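Local coordinates for adhesion G-protein coupled receptor G6 (Danio rerio, PDB 6V55), which is an adhesion G protein-coupled receptor linked to myelination, whose large calcium-binding extracellular region probably mediates cell adhesion and helps control signalling, at residues S347-T352 / A363-W368; Q367-T372 / V380-I385. All coordinates share one frame; numbering follows the deposited sequence.

Interaction 1 (S347-T352 / A363-W368)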
ATOM      1  N   SER A 347     -12.570  17.600  24.940  1.00 20.32           N
ATOM      2  CA  SER A 347     -12.130  17.479  26.328  1.00 20.73           C
ATOM      3  C   SER A 347     -13.301  17.369  27.292  1.00 21.04           C
ATOM      4  O   SER A 347     -14.406  17.861  27.030  1.00 20.99           O
ATOM      5  CB  SER A 347     -11.252  18.655  26.800  1.00 22.74           C
ATOM      6  OG  SER A 347     -11.832  19.897  26.459  1.00 27.60           O
ATOM      7  N   THR A 348     -13.040  16.714  28.425  1.00 21.37           N
ATOM      8  CA  THR A 348     -14.004  16.575  29.511  1.00 22.01           C
ATOM      9  C   THR A 348     -13.409  17.235  30.744  1.00 25.75           C
ATOM     10  O   THR A 348     -12.388  16.775  31.272  1.00 26.34           O
ATOM     11  CB  THR A 348     -14.345  15.113  29.780  1.00 22.64           C
ATOM     12  OG1 THR A 348     -15.091  14.611  28.666  1.00 26.00           O
ATOM     13  CG2 THR A 348     -15.189  14.963  31.052  1.00 22.22           C
ATOM     14  N   LEU A 349     -14.047  18.312  31.189  1.00 25.52           N
ATOM     15  CA  LEU A 349     -13.584  19.111  32.306  1.00 23.96           C
ATOM     16  C   LEU A 349     -14.482  18.853  33.501  1.00 24.15           C
ATOM     17  O   LEU A 349     -15.704  18.916  33.377  1.00 25.44           O
ATOM     18  CB  LEU A 349     -13.597  20.596  31.947  1.00 23.67           C
ATOM     19  CG  LEU A 349     -12.709  20.997  30.774  1.00 22.41           C
ATOM     20  CD1 LEU A 349     -13.307  22.169  30.006  1.00 22.23           C
ATOM     21  CD2 LEU A 349     -11.355  21.345  31.285  1.00 22.63           C
ATOM     22  N   VAL A 350     -13.873  18.561  34.648  1.00 28.48           N
ATOM     23  CA  VAL A 350     -14.573  18.424  35.923  1.00 28.21           C
ATOM     24  C   VAL A 350     -14.132  19.594  36.795  1.00 25.87           C
ATOM     25  O   VAL A 350     -12.957  19.697  37.157  1.00 24.78           O
ATOM     26  CB  VAL A 350     -14.268  17.083  36.595  1.00 24.45           C
ATOM     27  CG1 VAL A 350     -14.859  17.063  37.980  1.00 25.00           C
ATOM     28  CG2 VAL A 350     -14.811  15.952  35.747  1.00 24.06           C
ATOM     29  N   VAL A 351     -15.054  20.506  37.093  1.00 24.70           N
ATOM     30  CA  VAL A 351     -14.727  21.720  37.828  1.00 25.04           C
ATOM     31  C   VAL A 351     -15.548  21.759  39.117  1.00 25.54           C
ATOM     32  O   VAL A 351     -16.587  21.104  39.234  1.00 26.30           O
ATOM     33  CB  VAL A 351     -14.953  22.997  36.977  1.00 25.05           C
ATOM     34  CG1 VAL A 351     -14.194  22.921  35.656  1.00 24.26           C
ATOM     35  CG2 VAL A 351     -16.414  23.231  36.710  1.00 24.95           C
ATOM     36  N   THR A 352     -15.058  22.511  40.111  1.00 25.99           N
ATOM     37  CA  THR A 352     -15.812  22.751  41.347  1.00 30.85           C
ATOM     38  C   THR A 352     -16.083  24.243  41.504  1.00 26.87           C
ATOM     39  O   THR A 352     -15.151  25.038  41.624  1.00 26.70           O
ATOM     40  CB  THR A 352     -15.090  22.214  42.588  1.00 27.05           C
ATOM     41  OG1 THR A 352     -15.112  20.793  42.557  1.00 27.01           O
ATOM     42  CG2 THR A 352     -15.795  22.633  43.837  1.00 27.57           C
ATOM     43  N   ALA A 363     -18.666  30.944  30.848  1.00 45.33           N
ATOM     44  CA  ALA A 363     -17.911  32.080  30.317  1.00 37.74           C
ATOM     45  C   ALA A 363     -16.528  32.158  30.940  1.00 33.62           C
ATOM     46  O   ALA A 363     -15.540  32.391  30.230  1.00 33.85           O
ATOM     47  CB  ALA A 363     -18.672  33.386  30.557  1.00 35.70           C
ATOM     48  N   ILE A 364     -16.445  31.909  32.251  1.00 35.39           N
ATOM     49  CA  ILE A 364     -15.184  31.987  32.991  1.00 35.28           C
ATOM     50  C   ILE A 364     -14.260  30.850  32.579  1.00 36.80           C
ATOM     51  O   ILE A 364     -13.055  31.061  32.383  1.00 42.77           O
ATOM     52  CB  ILE A 364     -15.455  31.979  34.515  1.00 36.94           C
ATOM     53  CG1 ILE A 364     -16.291  33.191  34.969  1.00 40.75           C
ATOM     54  CG2 ILE A 364     -14.169  31.980  35.319  1.00 34.14           C
ATOM     55  CD1 ILE A 364     -15.878  34.542  34.359  1.00 43.99           C
ATOM     56  N   ILE A 365     -14.823  29.645  32.377  1.00 35.72           N
ATOM     57  CA  ILE A 365     -14.033  28.473  31.982  1.00 32.19           C
ATOM     58  C   ILE A 365     -13.506  28.627  30.563  1.00 30.64           C
ATOM     59  O   ILE A 365     -12.308  28.408  30.311  1.00 29.54           O
ATOM     60  CB  ILE A 365     -14.859  27.180  32.140  1.00 31.02           C
ATOM     61  CG1 ILE A 365     -14.884  26.763  33.602  1.00 29.32           C
ATOM     62  CG2 ILE A 365     -14.264  26.018  31.362  1.00 22.97           C
ATOM     63  CD1 ILE A 365     -16.049  25.874  33.948  1.00 28.87           C
ATOM     64  N   SER A 366     -14.366  29.058  29.631  1.00 35.71           N
ATOM     65  CA  SER A 366     -13.949  29.203  28.240  1.00 44.37           C
ATOM     66  C   SER A 366     -12.927  30.335  28.047  1.00 48.60           C
ATOM     67  O   SER A 366     -11.998  30.185  27.246  1.00 51.71           O
ATOM     68  CB  SER A 366     -15.186  29.361  27.341  1.00 46.25           C
ATOM     69  OG  SER A 366     -15.529  30.709  27.108  1.00 50.33           O
ATOM     70  N   GLN A 367     -12.995  31.410  28.839  1.00 47.57           N
ATOM     71  CA  GLN A 367     -11.982  32.457  28.711  1.00 44.67           C
ATOM     72  C   GLN A 367     -10.667  32.066  29.383  1.00 34.49           C
ATOM     73  O   GLN A 367      -9.596  32.395  28.849  1.00 28.60           O
ATOM     74  CB  GLN A 367     -12.540  33.775  29.252  1.00 51.12           C
ATOM     75  CG  GLN A 367     -11.622  34.948  29.205  1.00 60.07           C
ATOM     76  CD  GLN A 367     -11.944  35.951  30.312  1.00 67.79           C
ATOM     77  OE1 GLN A 367     -12.142  37.148  30.057  1.00 70.87           O
ATOM     78  NE2 GLN A 367     -12.060  35.453  31.543  1.00 67.28           N
ATOM     79  N   TRP A 368     -10.735  31.300  30.486  1.00 31.50           N
ATOM     80  CA  TRP A 368      -9.552  30.668  31.085  1.00 26.92           C
ATOM     81  C   TRP A 368      -8.915  29.668  30.144  1.00 31.68           C
ATOM     82  O   TRP A 368      -7.683  29.555  30.100  1.00 35.10           O
ATOM     83  CB  TRP A 368      -9.930  29.949  32.381  1.00 24.91           C
ATOM     84  CG  TRP A 368      -8.971  28.832  32.832  1.00 23.78           C
ATOM     85  CD1 TRP A 368      -7.763  29.002  33.447  1.00 24.10           C
ATOM     86  CD2 TRP A 368      -9.158  27.405  32.730  1.00 23.62           C
ATOM     87  NE1 TRP A 368      -7.184  27.783  33.727  1.00 24.08           N
ATOM     88  CE2 TRP A 368      -8.025  26.789  33.310  1.00 23.81           C
ATOM     89  CE3 TRP A 368     -10.162  26.592  32.205  1.00 23.34           C
ATOM     90  CZ2 TRP A 368      -7.876  25.400  33.378  1.00 23.75           C
ATOM     91  CZ3 TRP A 368     -10.010  25.210  32.281  1.00 23.26           C
ATOM     92  CH2 TRP A 368      -8.875  24.632  32.866  1.00 23.47           C
TER
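Val351 and Ile365 point at each other across the core of the SEA domain, an alpha/beta sandwich in which helix 361-374 lies on one face of an antiparallel sheet. Strand 342-353 runs through the middle of that sheet, flanked by strands 399-410 and 436-445, so its inward side chains meet the helix well inside the domain. The strand and helix segments approach to 11.7 Å between axes, with 124° between their chain directions; at that spacing the side chains bridge the gap. Ile365 and Val351 do so tip to tip. With CG1 of Ile365 anti to the carbonyl carbon (chi1 -79°) and the chain extended beyond it, the CD1 methyl is carried out from the helix to the fork of Val351. Ile365 CD1 sits 3.8 Å from Val351 CG2 and 3.9 Å from Val351 CG1, touching both branches almost equally. Leu349 lies one inward position earlier on the strand and meets Ile365 differently: their side chains pass alongside one another, running opposite ways, and the branch methyl of Ile365, CG2, comes 4.2 Å from Leu349 CD1. Leu349 is thus divided between two helix residues, because its other methyl turns to Trp368, one helical turn on from Ile365. The indole presents an edge, not a face, to this methyl. Ile432 of strand 431-433 packs against Val351, Ile365 and Trp368, and Tyr403 of strand 399-410 touches Ile365, so other strands of the sheet help enclose the cluster. The contact is entirely apolar, and its four touching residues are buried. The nitrogen of the indole has a weak hydrogen bond to Ala429 O, while the benzo end of the same ring ends at Leu349, with Trp368 CZ3 4.2 Å from Leu349 CD2.

Interaction 2 (Q367-T372 / V380-I385). With NAG (2-acetamido-2-deoxy-beta-D-glucopyranose), chain J.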
ATOM      1  N   GLN A 367     -12.995  31.410  28.839  1.00 47.57           N
ATOM      2  CA  GLN A 367     -11.982  32.457  28.711  1.00 44.67           C
ATOM      3  C   GLN A 367     -10.667  32.066  29.383  1.00 34.49           C
ATOM      4  O   GLN A 367      -9.596  32.395  28.849  1.00 28.60           O
ATOM      5  CB  GLN A 367     -12.540  33.775  29.252  1.00 51.12           C
ATOM      6  CG  GLN A 367     -11.622  34.948  29.205  1.00 60.07           C
ATOM      7  CD  GLN A 367     -11.944  35.951  30.312  1.00 67.79           C
ATOM      8  OE1 GLN A 367     -12.142  37.148  30.057  1.00 70.87           O
ATOM      9  NE2 GLN A 367     -12.060  35.453  31.543  1.00 67.28           N
ATOM     10  N   TRP A 368     -10.735  31.300  30.486  1.00 31.50           N
ATOM     11  CA  TRP A 368      -9.552  30.668  31.085  1.00 26.92           C
ATOM     12  C   TRP A 368      -8.915  29.668  30.144  1.00 31.68           C
ATOM     13  O   TRP A 368      -7.683  29.555  30.100  1.00 35.10           O
ATOM     14  CB  TRP A 368      -9.930  29.949  32.381  1.00 24.91           C
ATOM     15  CG  TRP A 368      -8.971  28.832  32.832  1.00 23.78           C
ATOM     16  CD1 TRP A 368      -7.763  29.002  33.447  1.00 24.10           C
ATOM     17  CD2 TRP A 368      -9.158  27.405  32.730  1.00 23.62           C
ATOM     18  NE1 TRP A 368      -7.184  27.783  33.727  1.00 24.08           N
ATOM     19  CE2 TRP A 368      -8.025  26.789  33.310  1.00 23.81           C
ATOM     20  CE3 TRP A 368     -10.162  26.592  32.205  1.00 23.34           C
ATOM     21  CZ2 TRP A 368      -7.876  25.400  33.378  1.00 23.75           C
ATOM     22  CZ3 TRP A 368     -10.010  25.210  32.281  1.00 23.26           C
ATOM     23  CH2 TRP A 368      -8.875  24.632  32.866  1.00 23.47           C
ATOM     24  N   LEU A 369      -9.746  28.923  29.393  1.00 37.45           N
ATOM     25  CA  LEU A 369      -9.234  27.972  28.403  1.00 33.54           C
ATOM     26  C   LEU A 369      -8.506  28.701  27.276  1.00 31.84           C
ATOM     27  O   LEU A 369      -7.372  28.346  26.951  1.00 26.82           O
ATOM     28  CB  LEU A 369     -10.367  27.093  27.840  1.00 27.83           C
ATOM     29  CG  LEU A 369     -10.723  25.746  28.510  1.00 26.09           C
ATOM     30  CD1 LEU A 369     -12.153  25.326  28.237  1.00 21.96           C
ATOM     31  CD2 LEU A 369      -9.785  24.611  28.123  1.00 22.00           C
ATOM     32  N   ASN A 370      -9.129  29.759  26.725  1.00 35.04           N
ATOM     33  CA  ASN A 370      -8.508  30.633  25.725  1.00 35.99           C
ATOM     34  C   ASN A 370      -7.221  31.276  26.242  1.00 46.43           C
ATOM     35  O   ASN A 370      -6.207  31.292  25.532  1.00 53.54           O
ATOM     36  CB  ASN A 370      -9.483  31.744  25.336  1.00 40.28           C
ATOM     37  CG  ASN A 370     -10.303  31.434  24.107  1.00 45.31           C
ATOM     38  OD1 ASN A 370     -10.373  30.300  23.663  1.00 38.58           O
ATOM     39  ND2 ASN A 370     -10.934  32.474  23.548  1.00 60.04           N
ATOM     40  N   GLN A 371      -7.237  31.775  27.490  1.00 47.09           N
ATOM     41  CA  GLN A 371      -6.069  32.428  28.071  1.00 45.73           C
ATOM     42  C   GLN A 371      -4.921  31.470  28.362  1.00 45.86           C
ATOM     43  O   GLN A 371      -3.764  31.892  28.287  1.00 52.30           O
ATOM     44  CB  GLN A 371      -6.415  33.139  29.381  1.00 52.04           C
ATOM     45  CG  GLN A 371      -6.569  34.662  29.301  1.00 57.69           C
ATOM     46  CD  GLN A 371      -5.288  35.398  28.915  1.00 57.84           C
ATOM     47  OE1 GLN A 371      -4.165  34.932  29.163  1.00 56.99           O
ATOM     48  NE2 GLN A 371      -5.456  36.558  28.288  1.00 57.07           N
ATOM     49  N   THR A 372      -5.192  30.206  28.721  1.00 40.50           N
ATOM     50  CA  THR A 372      -4.098  29.326  29.155  1.00 38.70           C
ATOM     51  C   THR A 372      -3.235  28.874  27.984  1.00 40.30           C
ATOM     52  O   THR A 372      -2.002  28.845  28.095  1.00 42.32           O
ATOM     53  CB  THR A 372      -4.636  28.106  29.917  1.00 34.80           C
ATOM     54  OG1 THR A 372      -5.506  28.539  30.973  1.00 30.41           O
ATOM     55  CG2 THR A 372      -3.478  27.245  30.518  1.00 23.07           C
ATOM     56  N   VAL A 380      -4.471  27.427  20.290  1.00 43.44           N
ATOM     57  CA  VAL A 380      -5.589  26.536  20.592  1.00 39.07           C
ATOM     58  C   VAL A 380      -6.706  27.365  21.220  1.00 35.74           C
ATOM     59  O   VAL A 380      -6.463  28.119  22.175  1.00 34.17           O
ATOM     60  CB  VAL A 380      -5.165  25.383  21.520  1.00 35.05           C
ATOM     61  CG1 VAL A 380      -6.316  24.396  21.700  1.00 38.72           C
ATOM     62  CG2 VAL A 380      -3.925  24.684  20.990  1.00 31.84           C
ATOM     63  N   TYR A 381      -7.926  27.222  20.693  1.00 32.30           N
ATOM     64  CA  TYR A 381      -9.054  28.041  21.113  1.00 37.35           C
ATOM     65  C   TYR A 381     -10.249  27.130  21.363  1.00 35.16           C
ATOM     66  O   TYR A 381     -10.279  26.000  20.879  1.00 38.10           O
ATOM     67  CB  TYR A 381      -9.391  29.108  20.049  1.00 47.86           C
ATOM     68  CG  TYR A 381      -8.214  29.979  19.575  1.00 58.64           C
ATOM     69  CD1 TYR A 381      -7.942  31.203  20.197  1.00 61.92           C
ATOM     70  CD2 TYR A 381      -7.400  29.598  18.484  1.00 61.82           C
ATOM     71  CE1 TYR A 381      -6.891  32.014  19.776  1.00 62.24           C
ATOM     72  CE2 TYR A 381      -6.336  30.419  18.052  1.00 60.76           C
ATOM     73  CZ  TYR A 381      -6.101  31.626  18.706  1.00 60.07           C
ATOM     74  OH  TYR A 381      -5.077  32.457  18.325  1.00 59.30           O
ATOM     75  N   VAL A 382     -11.250  27.616  22.111  1.00 31.10           N
ATOM     76  CA  VAL A 382     -12.479  26.850  22.325  1.00 31.03           C
ATOM     77  C   VAL A 382     -13.508  27.218  21.269  1.00 28.85           C
ATOM     78  O   VAL A 382     -13.820  28.400  21.069  1.00 30.01           O
ATOM     79  CB  VAL A 382     -13.050  27.029  23.747  1.00 35.11           C
ATOM     80  CG1 VAL A 382     -12.231  26.246  24.670  1.00 39.50           C
ATOM     81  CG2 VAL A 382     -13.016  28.453  24.231  1.00 36.51           C
ATOM     82  N   ASP A 383     -14.040  26.201  20.595  1.00 27.55           N
ATOM     83  CA  ASP A 383     -15.030  26.369  19.545  1.00 35.10           C
ATOM     84  C   ASP A 383     -16.414  25.934  20.002  1.00 37.11           C
ATOM     85  O   ASP A 383     -17.363  25.972  19.205  1.00 43.31           O
ATOM     86  CB  ASP A 383     -14.614  25.572  18.290  1.00 44.45           C
ATOM     87  CG  ASP A 383     -15.089  26.216  16.976  1.00 54.85           C
ATOM     88  OD1 ASP A 383     -15.724  27.294  17.027  1.00 60.30           O
ATOM     89  OD2 ASP A 383     -14.833  25.633  15.888  1.00 56.47           O
ATOM     90  N   GLY A 384     -16.550  25.497  21.252  1.00 29.88           N
ATOM     91  CA  GLY A 384     -17.830  25.064  21.778  1.00 24.94           C
ATOM     92  C   GLY A 384     -17.691  24.405  23.138  1.00 26.33           C
ATOM     93  O   GLY A 384     -16.734  23.644  23.350  1.00 24.05           O
ATOM     94  N   ILE A 385     -18.623  24.683  24.057  1.00 26.09           N
ATOM     95  CA  ILE A 385     -18.567  24.153  25.422  1.00 24.82           C
ATOM     96  C   ILE A 385     -19.985  24.141  25.977  1.00 26.88           C
ATOM     97  O   ILE A 385     -20.773  25.048  25.694  1.00 33.09           O
ATOM     98  CB  ILE A 385     -17.570  24.963  26.294  1.00 22.57           C
ATOM     99  CG1 ILE A 385     -17.473  24.449  27.727  1.00 21.76           C
ATOM    100  CG2 ILE A 385     -17.854  26.448  26.259  1.00 27.06           C
ATOM    101  CD1 ILE A 385     -16.223  24.891  28.388  1.00 21.97           C
TER
HETATM  102  C1  NAG J 908     -11.786  32.487  22.377  1.00 52.97           C
HETATM  103  C2  NAG J 908     -12.826  33.638  22.503  1.00 63.07           C
HETATM  104  C3  NAG J 908     -13.642  33.782  21.203  1.00 62.25           C
HETATM  105  C4  NAG J 908     -12.724  33.941  19.992  1.00 60.67           C
HETATM  106  C5  NAG J 908     -11.770  32.747  19.910  1.00 58.66           C
HETATM  107  C6  NAG J 908     -10.787  32.836  18.764  1.00 58.95           C
HETATM  108  C7  NAG J 908     -13.929  34.350  24.590  1.00 70.43           C
HETATM  109  C8  NAG J 908     -14.865  33.949  25.692  1.00 70.63           C
HETATM  110  N2  NAG J 908     -13.706  33.427  23.645  1.00 68.89           N
HETATM  111  O3  NAG J 908     -14.531  34.894  21.297  1.00 59.79           O
HETATM  112  O4  NAG J 908     -13.482  34.039  18.791  1.00 60.88           O
HETATM  113  O5  NAG J 908     -10.999  32.652  21.123  1.00 56.07           O
HETATM  114  O6  NAG J 908     -10.832  34.095  18.106  1.00 60.89           O
HETATM  115  O7  NAG J 908     -13.403  35.462  24.555  1.00 70.18           O
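Asn370 reaches from helix 361-374 to the backbone of Val382 on strand 380-392, at the margin of the alpha/beta sandwich of the SEA domain, and carries an N-linked sugar on the same side chain. With Thr372 two residues on, it forms the Asn-X-Thr sequon of N-glycosylation. The helix segment and strand 380-382 run nearly antiparallel, 7.3 Å apart between axes. Asn370 CB leaves the helix obliquely to the strand and lies 3.8 Å from C1 of the N-acetylglucosamine. Asn370 CG, next out, has C1 and O5 of the sugar near it and Val382 CG2 at 4.0 Å. The two ends of the flat amide do different work. Asn370 OD1 turns to the strand and accepts from Val382 N at 3.2 Å; the bond is straight at the hydrogen (163°) and lies nearly along the C=O axis. Asn370 OD1 is also near the plane of the Tyr381 ring at its edge and packs 3.3 Å from Val382 CG2. Asn370 ND2 is bonded covalently to C1 of the sugar. The amide is therefore held at both ends, by the strand backbone and by the glycan, which probably limits its rotation. With CG1 of Val382 anti to the carbonyl carbon (chi1 -76°), its methyls are split, CG2 going to Asn370 and CG1 to Leu369. Leu369 turns inward and lies roughly perpendicular to the side chain of Val382, its CD1 packing 3.7 Å from Val382 CG1. Leu407 of strand 399-410 touches both. Past the corner at Asp383, which forms a salt bridge with Arg489, Ile385 meets Leu369 tip to tip, Ile385 CD1 lying 4.1 Å from Leu369 CD1. Tyr381 lies beside the sugar, its CD1 near C6 and 3.5 Å from the sugar's ring oxygen O5.

How the interactions relate
Both contacts hang on helix 361-374 and fasten it to the same sheet of the SEA domain, interaction 1 to the central strand 342-353 and interaction 2 to the outermost strand 380-392. The first is buried and purely apolar. The second lies at the surface and joins greasy packing to a hydrogen bond and a covalently attached sugar, the polar chemistry falling on the outer side. Their centres are 8 Å apart and their inner halves merge: Leu349 CD1 packs 3.8 Å from Leu369 CD1, and Ile365 CG2 lies 3.7 Å from Ile385 CD1. One hydrophobic layer thus runs under the helix from the central strand to the edge strand, beside the helix's glycosylated side.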